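Local structure of phosphoethanolamine N-methyltransferase 1 (Haemonchus contortus, 4KRG) at residues D118-D123 / Y201-G206; E141-A146 / I193-A198; D280-N285 / V431-E436. The protein probably catalyses the S-adenosylmethionine-dependent N-methylation of phosphoethanolamine, on the nematode route to phosphocholine. All coordinates share one frame; numbering follows the deposited sequence.

Contacts 1 and 2 lie about 14 Å apart, centre to centre, in the N-terminal half, whereas contact 3 sits on the opposite side of the chain's centre, its own centre about 53 Å from that of contact 1 and about 42 Å from that of contact 2. The first two tie neighbouring elements: helix 189-198 of contact 2 runs into strand 200-202 of contact 1, and Y201 CE1 lies 4.0 Å from L144 O. Chemistry follows position. Contact 1, at the surface, works with carboxylates, a lysine, a hydroxyl and a water; contact 2, buried, is made by three leucines alone. Contact 3 is again apolar, but combines a buried isoleucine-valine pair with the aliphatic base of an exposed glutamate.

Contact 1 of 3, residues D118-D123 / Y201-G206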
loop_
_atom_site.group_PDB
_atom_site.type_symbol
_atom_site.label_atom_id
_atom_site.label_comp_id
_atom_site.label_asym_id
_atom_site.label_seq_id
_atom_site.Cartn_x
_atom_site.Cartn_y
_atom_site.Cartn_z
ATOM N N ASP A 118 -5.858 9.356 26.703
ATOM C CA ASP A 118 -6.259 10.745 26.536
ATOM C C ASP A 118 -6.177 11.206 25.078
ATOM O O ASP A 118 -5.477 10.608 24.265
ATOM C CB ASP A 118 -5.411 11.659 27.422
ATOM C CG ASP A 118 -5.682 11.461 28.901
ATOM O OD1 ASP A 118 -6.776 10.981 29.270
ATOM O OD2 ASP A 118 -4.791 11.804 29.702
ATOM N N GLU A 119 -6.913 12.263 24.756
ATOM C CA GLU A 119 -6.798 12.890 23.452
ATOM C C GLU A 119 -5.396 13.456 23.308
ATOM O O GLU A 119 -4.797 13.885 24.301
ATOM C CB GLU A 119 -7.795 14.034 23.322
ATOM C CG GLU A 119 -9.223 13.644 23.579
ATOM C CD GLU A 119 -10.148 14.838 23.593
ATOM O OE1 GLU A 119 -9.673 15.963 23.875
ATOM O OE2 GLU A 119 -11.346 14.655 23.292
ATOM N N LYS A 120 -4.896 13.472 22.075
ATOM C CA LYS A 120 -3.602 14.063 21.756
ATOM C C LYS A 120 -2.546 13.611 22.749
ATOM O O LYS A 120 -1.831 14.427 23.311
ATOM C CB LYS A 120 -3.708 15.590 21.736
ATOM C CG LYS A 120 -4.798 16.115 20.798
ATOM C CD LYS A 120 -5.172 17.550 21.140
ATOM C CE LYS A 120 -6.680 17.784 21.081
ATOM N NZ LYS A 120 -7.061 19.143 21.576
ATOM N N SER A 121 -2.463 12.305 22.964
ATOM C CA SER A 121 -1.561 11.761 23.964
ATOM C C SER A 121 -0.374 11.015 23.367
ATOM O O SER A 121 0.577 10.712 24.076
ATOM C CB SER A 121 -2.320 10.848 24.919
ATOM O OG SER A 121 -2.963 9.814 24.212
ATOM N N VAL A 122 -0.432 10.699 22.076
ATOM C CA VAL A 122 0.704 10.057 21.401
ATOM C C VAL A 122 1.040 10.712 20.066
ATOM O O VAL A 122 0.242 11.469 19.512
ATOM C CB VAL A 122 0.500 8.530 21.175
ATOM C CG1 VAL A 122 0.429 7.786 22.496
ATOM C CG2 VAL A 122 -0.739 8.267 20.344
ATOM N N ASP A 123 2.232 10.414 19.564
ATOM C CA ASP A 123 2.684 10.933 18.284
ATOM C C ASP A 123 2.660 9.858 17.216
ATOM O O ASP A 123 2.523 10.156 16.033
ATOM C CB ASP A 123 4.101 11.482 18.413
ATOM C CG ASP A 123 4.182 12.634 19.381
ATOM O OD1 ASP A 123 3.592 13.687 19.076
ATOM O OD2 ASP A 123 4.815 12.490 20.450
ATOM N N TYR A 201 -12.957 13.023 11.292
ATOM C CA TYR A 201 -13.209 13.015 12.731
ATOM C C TYR A 201 -13.235 14.421 13.316
ATOM O O TYR A 201 -12.298 15.197 13.117
ATOM C CB TYR A 201 -12.125 12.194 13.430
ATOM C CG TYR A 201 -12.152 12.244 14.944
ATOM C CD1 TYR A 201 -12.965 11.388 15.668
ATOM C CD2 TYR A 201 -11.345 13.137 15.652
ATOM C CE1 TYR A 201 -12.986 11.426 17.051
ATOM C CE2 TYR A 201 -11.361 13.178 17.037
ATOM C CZ TYR A 201 -12.182 12.323 17.728
ATOM O OH TYR A 201 -12.204 12.359 19.101
ATOM N N ARG A 202 -14.305 14.743 14.041
ATOM C CA ARG A 202 -14.366 15.998 14.781
ATOM C C ARG A 202 -13.958 15.757 16.225
ATOM O O ARG A 202 -14.573 14.949 16.924
ATOM C CB ARG A 202 -15.769 16.602 14.746
ATOM C CG ARG A 202 -15.835 18.002 15.345
ATOM C CD ARG A 202 -17.227 18.636 15.244
ATOM N NE ARG A 202 -17.538 19.134 13.904
ATOM C CZ ARG A 202 -17.235 20.353 13.458
ATOM N NH1 ARG A 202 -16.607 21.213 14.244
ATOM N NH2 ARG A 202 -17.561 20.714 12.224
ATOM N N ASP A 203 -12.924 16.459 16.677
ATOM C CA ASP A 203 -12.442 16.262 18.037
ATOM C C ASP A 203 -13.287 17.022 19.071
ATOM O O ASP A 203 -14.286 17.652 18.723
ATOM C CB ASP A 203 -10.924 16.527 18.156
ATOM C CG ASP A 203 -10.541 17.998 17.995
ATOM O OD1 ASP A 203 -11.387 18.891 18.187
ATOM O OD2 ASP A 203 -9.356 18.264 17.700
ATOM N N SER A 204 -12.894 16.948 20.337
ATOM C CA SER A 204 -13.680 17.551 21.408
ATOM C C SER A 204 -13.696 19.079 21.342
ATOM O O SER A 204 -14.560 19.722 21.937
ATOM C CB SER A 204 -13.169 17.087 22.769
ATOM O OG SER A 204 -11.796 17.385 22.917
ATOM N N ASP A 205 -12.743 19.657 20.620
ATOM C CA ASP A 205 -12.708 21.101 20.434
ATOM C C ASP A 205 -13.502 21.498 19.198
ATOM O O ASP A 205 -13.608 22.675 18.872
ATOM C CB ASP A 205 -11.265 21.589 20.308
ATOM C CG ASP A 205 -10.425 21.251 21.523
ATOM O OD1 ASP A 205 -10.971 21.256 22.649
ATOM O OD2 ASP A 205 -9.216 20.985 21.346
ATOM N N GLY A 206 -14.053 20.507 18.507
ATOM C CA GLY A 206 -14.855 20.764 17.327
ATOM C C GLY A 206 -14.057 20.931 16.044
ATOM O O GLY A 206 -14.563 21.469 15.060
HETATM O O HOH W 1 -10.106 17.984 20.997
#
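E119 and K120, on the loop entering strand 122-126, face S204 and D205 of the type I β turn D203-G206, with the CA atoms of E119 and D203 8.5 Å apart. The first loop belongs to the Rossmann-like methyltransferase domain; the turn is the hairpin connection between strands 200-202 and 208-218. The extended chain of E119 brings its carboxylate to S204, whose OG lies 2.7 Å from E119 OE1 and 2.8 Å from E119 OE2, so the one hydroxyl sits between both carboxylate oxygens. A chi1 of 57° places S204 OG between the backbone N and the carbonyl carbon, aimed at that carboxylate. E119 OE2 also forms a salt bridge with R148 NH2, from helix 136-149, so the glutamate couples turn and helix. Within the turn, D203 OD1 accepts from D205 N in an Asx turn, while D203 OD2 is held by W209 NE1. Water 1 donates to S204 OG and accepts weakly from K120 NZ. Alongside E119, K120 bends at chi3 and its ammonium forms a salt bridge with D205, NZ meeting D205 OD2 at 2.8 Å, on the syn side and 26° out of the carboxylate plane.

Contact 2 of 3, residues E141-A146 / I193-A198; sequences EFLLNA and IKLLRA
L143 and the pair L195-L196 join two α-helices, 136-149 and 189-198, whose closest CA atoms across the segments, those of L143 and L196, are 8.1 Å apart. Both segments are regular helix: A146 N bonds to F142 O at 2.9 Å in one, and R197 N to I193 O at 3.1 Å in the other. The first helix is part of the Rossmann-like methyltransferase domain that binds S-adenosylhomocysteine, but the contact stands back from that site, with the side chain of L143 about 13 Å from the ligand. L143 carries one side of the interface with both branches of its fork. CD1 reaches tip to tip toward L195, coming within 3.6 Å of L195 CD2; CD2 goes to the neighbouring residue and lies 4.2 Å from L196 CD2, the two side chains crossing at about a right angle. The leucines of the second helix differ in their first torsion. L195 has CG anti to the backbone N (chi1 174°), which carries its CD2 to the L143 tip, whereas L196 has CG beside the backbone N (chi1 -71°) and offers CD2 from a CB that does not itself point at the partner helix. The surrounding protein completes the core: L196 also packs on F211 and V213 of strand 208-218, L195 on F256 of helix 249-271, and L143 on I199. On the same helix as L195 and L196, R197 forms salt bridges with E332 and E356. With four leucine methyl groups meeting and no polar side-chain atom among them, the two helices are joined here by van der Waals packing and the hydrophobic effect; no directional bond between the segments fixes their relative position, a task the neighbouring side chains share.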
loop_
_atom_site.group_PDB
_atom_site.type_symbol
_atom_site.label_atom_id
_atom_site.label_comp_id
_atom_site.label_asym_id
_atom_site.label_seq_id
_atom_site.Cartn_x
_atom_site.Cartn_y
_atom_site.Cartn_z
ATOM N N GLU A 141 -13.825 1.583 14.546
ATOM C CA GLU A 141 -13.789 2.105 15.904
ATOM C C GLU A 141 -12.355 2.266 16.397
ATOM O O GLU A 141 -12.037 3.235 17.076
ATOM C CB GLU A 141 -14.614 1.215 16.840
ATOM C CG GLU A 141 -16.109 1.261 16.534
ATOM C CD GLU A 141 -16.938 0.380 17.452
ATOM O OE1 GLU A 141 -18.168 0.592 17.531
ATOM O OE2 GLU A 141 -16.366 -0.533 18.085
ATOM N N PHE A 142 -11.487 1.325 16.042
ATOM C CA PHE A 142 -10.077 1.448 16.383
ATOM C C PHE A 142 -9.465 2.685 15.744
ATOM O O PHE A 142 -8.703 3.407 16.383
ATOM C CB PHE A 142 -9.281 0.208 15.963
ATOM C CG PHE A 142 -7.791 0.386 16.092
ATOM C CD1 PHE A 142 -7.169 0.263 17.327
ATOM C CD2 PHE A 142 -7.017 0.704 14.989
ATOM C CE1 PHE A 142 -5.797 0.437 17.455
ATOM C CE2 PHE A 142 -5.650 0.879 15.110
ATOM C CZ PHE A 142 -5.039 0.744 16.346
ATOM N N LEU A 143 -9.799 2.928 14.480
ATOM C CA LEU A 143 -9.187 4.031 13.738
ATOM C C LEU A 143 -9.681 5.399 14.188
ATOM O O LEU A 143 -8.938 6.376 14.140
ATOM C CB LEU A 143 -9.390 3.855 12.234
ATOM C CG LEU A 143 -8.617 2.683 11.628
ATOM C CD1 LEU A 143 -9.071 2.424 10.203
ATOM C CD2 LEU A 143 -7.116 2.932 11.677
ATOM N N LEU A 144 -10.933 5.471 14.623
ATOM C CA LEU A 144 -11.452 6.705 15.205
ATOM C C LEU A 144 -10.826 6.970 16.578
ATOM O O LEU A 144 -10.655 8.117 16.979
ATOM C CB LEU A 144 -12.981 6.674 15.293
ATOM C CG LEU A 144 -13.729 6.755 13.951
ATOM C CD1 LEU A 144 -15.208 6.461 14.121
ATOM C CD2 LEU A 144 -13.544 8.119 13.313
ATOM N N ASN A 145 -10.476 5.904 17.292
ATOM C CA ASN A 145 -9.773 6.036 18.566
ATOM C C ASN A 145 -8.338 6.516 18.379
ATOM O O ASN A 145 -7.872 7.399 19.095
ATOM C CB ASN A 145 -9.789 4.710 19.322
ATOM C CG ASN A 145 -10.882 4.649 20.366
ATOM O OD1 ASN A 145 -11.180 5.645 21.025
ATOM N ND2 ASN A 145 -11.491 3.481 20.517
ATOM N N ALA A 146 -7.642 5.929 17.411
ATOM C CA ALA A 146 -6.292 6.359 17.076
ATOM C C ALA A 146 -6.319 7.832 16.719
ATOM O O ALA A 146 -5.438 8.597 17.089
ATOM C CB ALA A 146 -5.753 5.546 15.919
ATOM N N ILE A 193 -6.915 1.249 2.368
ATOM C CA ILE A 193 -6.581 2.575 1.841
ATOM C C ILE A 193 -7.818 3.472 1.771
ATOM O O ILE A 193 -7.794 4.606 2.242
ATOM C CB ILE A 193 -5.933 2.500 0.441
ATOM C CG1 ILE A 193 -4.679 1.623 0.469
ATOM C CG2 ILE A 193 -5.594 3.894 -0.061
ATOM C CD1 ILE A 193 -4.232 1.165 -0.915
ATOM N N LYS A 194 -8.903 2.958 1.204
ATOM C CA LYS A 194 -10.127 3.743 1.064
ATOM C C LYS A 194 -10.736 4.125 2.409
ATOM O O LYS A 194 -11.203 5.247 2.580
ATOM C CB LYS A 194 -11.147 3.026 0.173
ATOM C CG LYS A 194 -10.711 2.927 -1.290
ATOM C CD LYS A 194 -11.821 2.420 -2.204
ATOM C CE LYS A 194 -12.882 3.480 -2.459
ATOM N NZ LYS A 194 -12.302 4.710 -3.060
ATOM N N LEU A 195 -10.724 3.202 3.365
ATOM C CA LEU A 195 -11.257 3.508 4.693
ATOM C C LEU A 195 -10.476 4.646 5.326
ATOM O O LEU A 195 -11.054 5.582 5.849
ATOM C CB LEU A 195 -11.227 2.280 5.603
ATOM C CG LEU A 195 -11.637 2.556 7.055
ATOM C CD1 LEU A 195 -13.011 3.203 7.113
ATOM C CD2 LEU A 195 -11.616 1.288 7.881
ATOM N N LEU A 196 -9.157 4.564 5.253
ATOM C CA LEU A 196 -8.300 5.584 5.831
ATOM C C LEU A 196 -8.583 6.962 5.236
ATOM O O LEU A 196 -8.710 7.948 5.962
ATOM C CB LEU A 196 -6.831 5.189 5.658
ATOM C CG LEU A 196 -6.368 4.019 6.535
ATOM C CD1 LEU A 196 -5.088 3.389 5.996
ATOM C CD2 LEU A 196 -6.152 4.500 7.957
ATOM N N ARG A 197 -8.709 7.016 3.915
ATOM C CA ARG A 197 -8.942 8.275 3.212
ATOM C C ARG A 197 -10.335 8.832 3.488
ATOM O O ARG A 197 -10.549 10.039 3.419
ATOM C CB ARG A 197 -8.736 8.102 1.700
ATOM C CG ARG A 197 -7.311 7.739 1.290
ATOM C CD ARG A 197 -7.175 7.668 -0.220
ATOM N NE ARG A 197 -7.254 8.990 -0.835
ATOM C CZ ARG A 197 -7.474 9.213 -2.127
ATOM N NH1 ARG A 197 -7.663 8.200 -2.959
ATOM N NH2 ARG A 197 -7.520 10.454 -2.588
ATOM N N ALA A 198 -11.277 7.953 3.808
ATOM C CA ALA A 198 -12.665 8.363 4.017
ATOM C C ALA A 198 -12.880 9.070 5.350
ATOM O O ALA A 198 -13.679 10.002 5.437
ATOM C CB ALA A 198 -13.600 7.166 3.910
#

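Contact 3 of 3, residues D280-N285 / V431-E436; sequences DKIFSN and VDVTQE
I282, on the short helix 280-283, rests against V433 and E436 where strand 428-432 passes into helix 434-448. In this C-terminal half strand 458-465 is inserted antiparallel between strands 400-408 and 428-432, as in the class I methyltransferase fold, consistent with a di-domain enzyme. Along the first segment, D280 comes first, its OD2 accepting from S277 N and N313 ND2. The carbonyl oxygen of K281 accepts from S284 OG at 2.5 Å, from above the carbonyl plane. I282 makes the contact with both its arms: CD1 lies across E436, 3.6 Å from its CB, and CG2 packs on V433 CG2 at 3.9 Å, I282 and V433 approaching obliquely. With chi1 at -56°, I282 has CG2 anti to the backbone N, which carries that methyl to the valine. I282 and V433 both also touch L405 of strand 400-408, forming one apolar cluster. F283 packs on the same strand and touches a bound octyl glucoside. V433 takes the N-cap position, and just before it D432 makes an Asx turn: D432 OD1 accepts from T434 OG1 and, at 2.9 Å with an N-H...O angle of 159°, from T434 N.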
loop_
_atom_site.group_PDB
_atom_site.type_symbol
_atom_site.label_atom_id
_atom_site.label_comp_id
_atom_site.label_asym_id
_atom_site.label_seq_id
_atom_site.Cartn_x
_atom_site.Cartn_y
_atom_site.Cartn_z
ATOM N N ASP A 280 1.218 -2.368 -25.104
ATOM C CA ASP A 280 2.453 -3.106 -25.368
ATOM C C ASP A 280 2.974 -2.836 -26.769
ATOM O O ASP A 280 4.143 -2.487 -26.950
ATOM C CB ASP A 280 2.243 -4.620 -25.233
ATOM C CG ASP A 280 1.879 -5.043 -23.828
ATOM O OD1 ASP A 280 1.909 -4.195 -22.922
ATOM O OD2 ASP A 280 1.573 -6.237 -23.633
ATOM N N LYS A 281 2.091 -3.009 -27.750
ATOM C CA LYS A 281 2.427 -2.831 -29.158
ATOM C C LYS A 281 2.906 -1.408 -29.439
ATOM O O LYS A 281 3.807 -1.199 -30.249
ATOM C CB LYS A 281 1.220 -3.170 -30.040
ATOM C CG LYS A 281 1.423 -2.902 -31.533
ATOM C CD LYS A 281 2.128 -4.069 -32.227
ATOM C CE LYS A 281 2.778 -3.669 -33.550
ATOM N NZ LYS A 281 1.801 -3.213 -34.573
ATOM N N ILE A 282 2.310 -0.437 -28.755
ATOM C CA ILE A 282 2.677 0.970 -28.920
ATOM C C ILE A 282 4.042 1.281 -28.319
ATOM O O ILE A 282 4.897 1.871 -28.972
ATOM C CB ILE A 282 1.642 1.896 -28.261
ATOM C CG1 ILE A 282 0.238 1.619 -28.809
ATOM C CG2 ILE A 282 2.039 3.345 -28.445
ATOM C CD1 ILE A 282 0.128 1.726 -30.298
ATOM N N PHE A 283 4.237 0.877 -27.070
ATOM C CA PHE A 283 5.492 1.106 -26.362
ATOM C C PHE A 283 6.649 0.340 -26.990
ATOM O O PHE A 283 7.812 0.676 -26.774
ATOM C CB PHE A 283 5.362 0.701 -24.889
ATOM C CG PHE A 283 4.714 1.747 -24.007
ATOM C CD1 PHE A 283 5.305 2.995 -23.825
ATOM C CD2 PHE A 283 3.540 1.465 -23.318
ATOM C CE1 PHE A 283 4.722 3.950 -23.003
ATOM C CE2 PHE A 283 2.952 2.416 -22.496
ATOM C CZ PHE A 283 3.549 3.659 -22.335
ATOM N N SER A 284 6.330 -0.698 -27.754
ATOM C CA SER A 284 7.355 -1.522 -28.392
ATOM C C SER A 284 8.213 -0.723 -29.370
ATOM O O SER A 284 9.376 -1.054 -29.601
ATOM C CB SER A 284 6.724 -2.720 -29.100
ATOM O OG SER A 284 6.086 -2.322 -30.296
ATOM N N ASN A 285 7.653 0.338 -29.937
ATOM C CA ASN A 285 8.404 1.141 -30.896
ATOM C C ASN A 285 9.068 2.385 -30.306
ATOM O O ASN A 285 9.533 3.244 -31.054
ATOM C CB ASN A 285 7.533 1.528 -32.093
ATOM C CG ASN A 285 8.317 1.556 -33.396
ATOM O OD1 ASN A 285 9.048 0.615 -33.715
ATOM N ND2 ASN A 285 8.183 2.645 -34.145
ATOM N N VAL A 431 5.662 11.447 -31.645
ATOM C CA VAL A 431 5.068 10.669 -32.730
ATOM C C VAL A 431 3.575 10.447 -32.490
ATOM O O VAL A 431 3.176 9.970 -31.440
ATOM C CB VAL A 431 5.758 9.299 -32.884
ATOM C CG1 VAL A 431 5.041 8.447 -33.927
ATOM C CG2 VAL A 431 7.214 9.479 -33.268
ATOM N N ASP A 432 2.755 10.809 -33.470
ATOM C CA ASP A 432 1.328 10.533 -33.434
ATOM C C ASP A 432 1.123 9.021 -33.562
ATOM O O ASP A 432 1.453 8.430 -34.596
ATOM C CB ASP A 432 0.667 11.254 -34.612
ATOM C CG ASP A 432 -0.844 11.087 -34.657
ATOM O OD1 ASP A 432 -1.409 10.305 -33.866
ATOM O OD2 ASP A 432 -1.475 11.745 -35.514
ATOM N N VAL A 433 0.580 8.396 -32.518
ATOM C CA VAL A 433 0.264 6.966 -32.559
ATOM C C VAL A 433 -1.237 6.674 -32.460
ATOM O O VAL A 433 -1.633 5.623 -31.965
ATOM C CB VAL A 433 1.022 6.145 -31.472
ATOM C CG1 VAL A 433 2.510 6.054 -31.799
ATOM C CG2 VAL A 433 0.786 6.715 -30.080
ATOM N N THR A 434 -2.063 7.592 -32.950
ATOM C CA THR A 434 -3.515 7.455 -32.838
ATOM C C THR A 434 -4.083 6.219 -33.541
ATOM O O THR A 434 -4.846 5.457 -32.947
ATOM C CB THR A 434 -4.232 8.712 -33.356
ATOM O OG1 THR A 434 -3.834 9.839 -32.569
ATOM C CG2 THR A 434 -5.741 8.543 -33.279
ATOM N N GLN A 435 -3.712 6.024 -34.803
ATOM C CA GLN A 435 -4.223 4.892 -35.572
ATOM C C GLN A 435 -3.739 3.556 -35.021
ATOM O O GLN A 435 -4.516 2.609 -34.921
ATOM C CB GLN A 435 -3.864 5.029 -37.051
ATOM C CG GLN A 435 -4.426 6.285 -37.696
ATOM C CD GLN A 435 -5.925 6.447 -37.480
ATOM O OE1 GLN A 435 -6.688 5.481 -37.555
ATOM N NE2 GLN A 435 -6.351 7.679 -37.211
ATOM N N GLU A 436 -2.459 3.483 -34.662
ATOM C CA GLU A 436 -1.901 2.280 -34.043
ATOM C C GLU A 436 -2.633 1.945 -32.742
ATOM O O GLU A 436 -2.955 0.788 -32.478
ATOM C CB GLU A 436 -0.403 2.454 -33.767
ATOM C CG GLU A 436 0.461 2.680 -35.002
ATOM C CD GLU A 436 0.803 4.152 -35.251
ATOM O OE1 GLU A 436 -0.102 5.014 -35.171
ATOM O OE2 GLU A 436 1.987 4.447 -35.533
#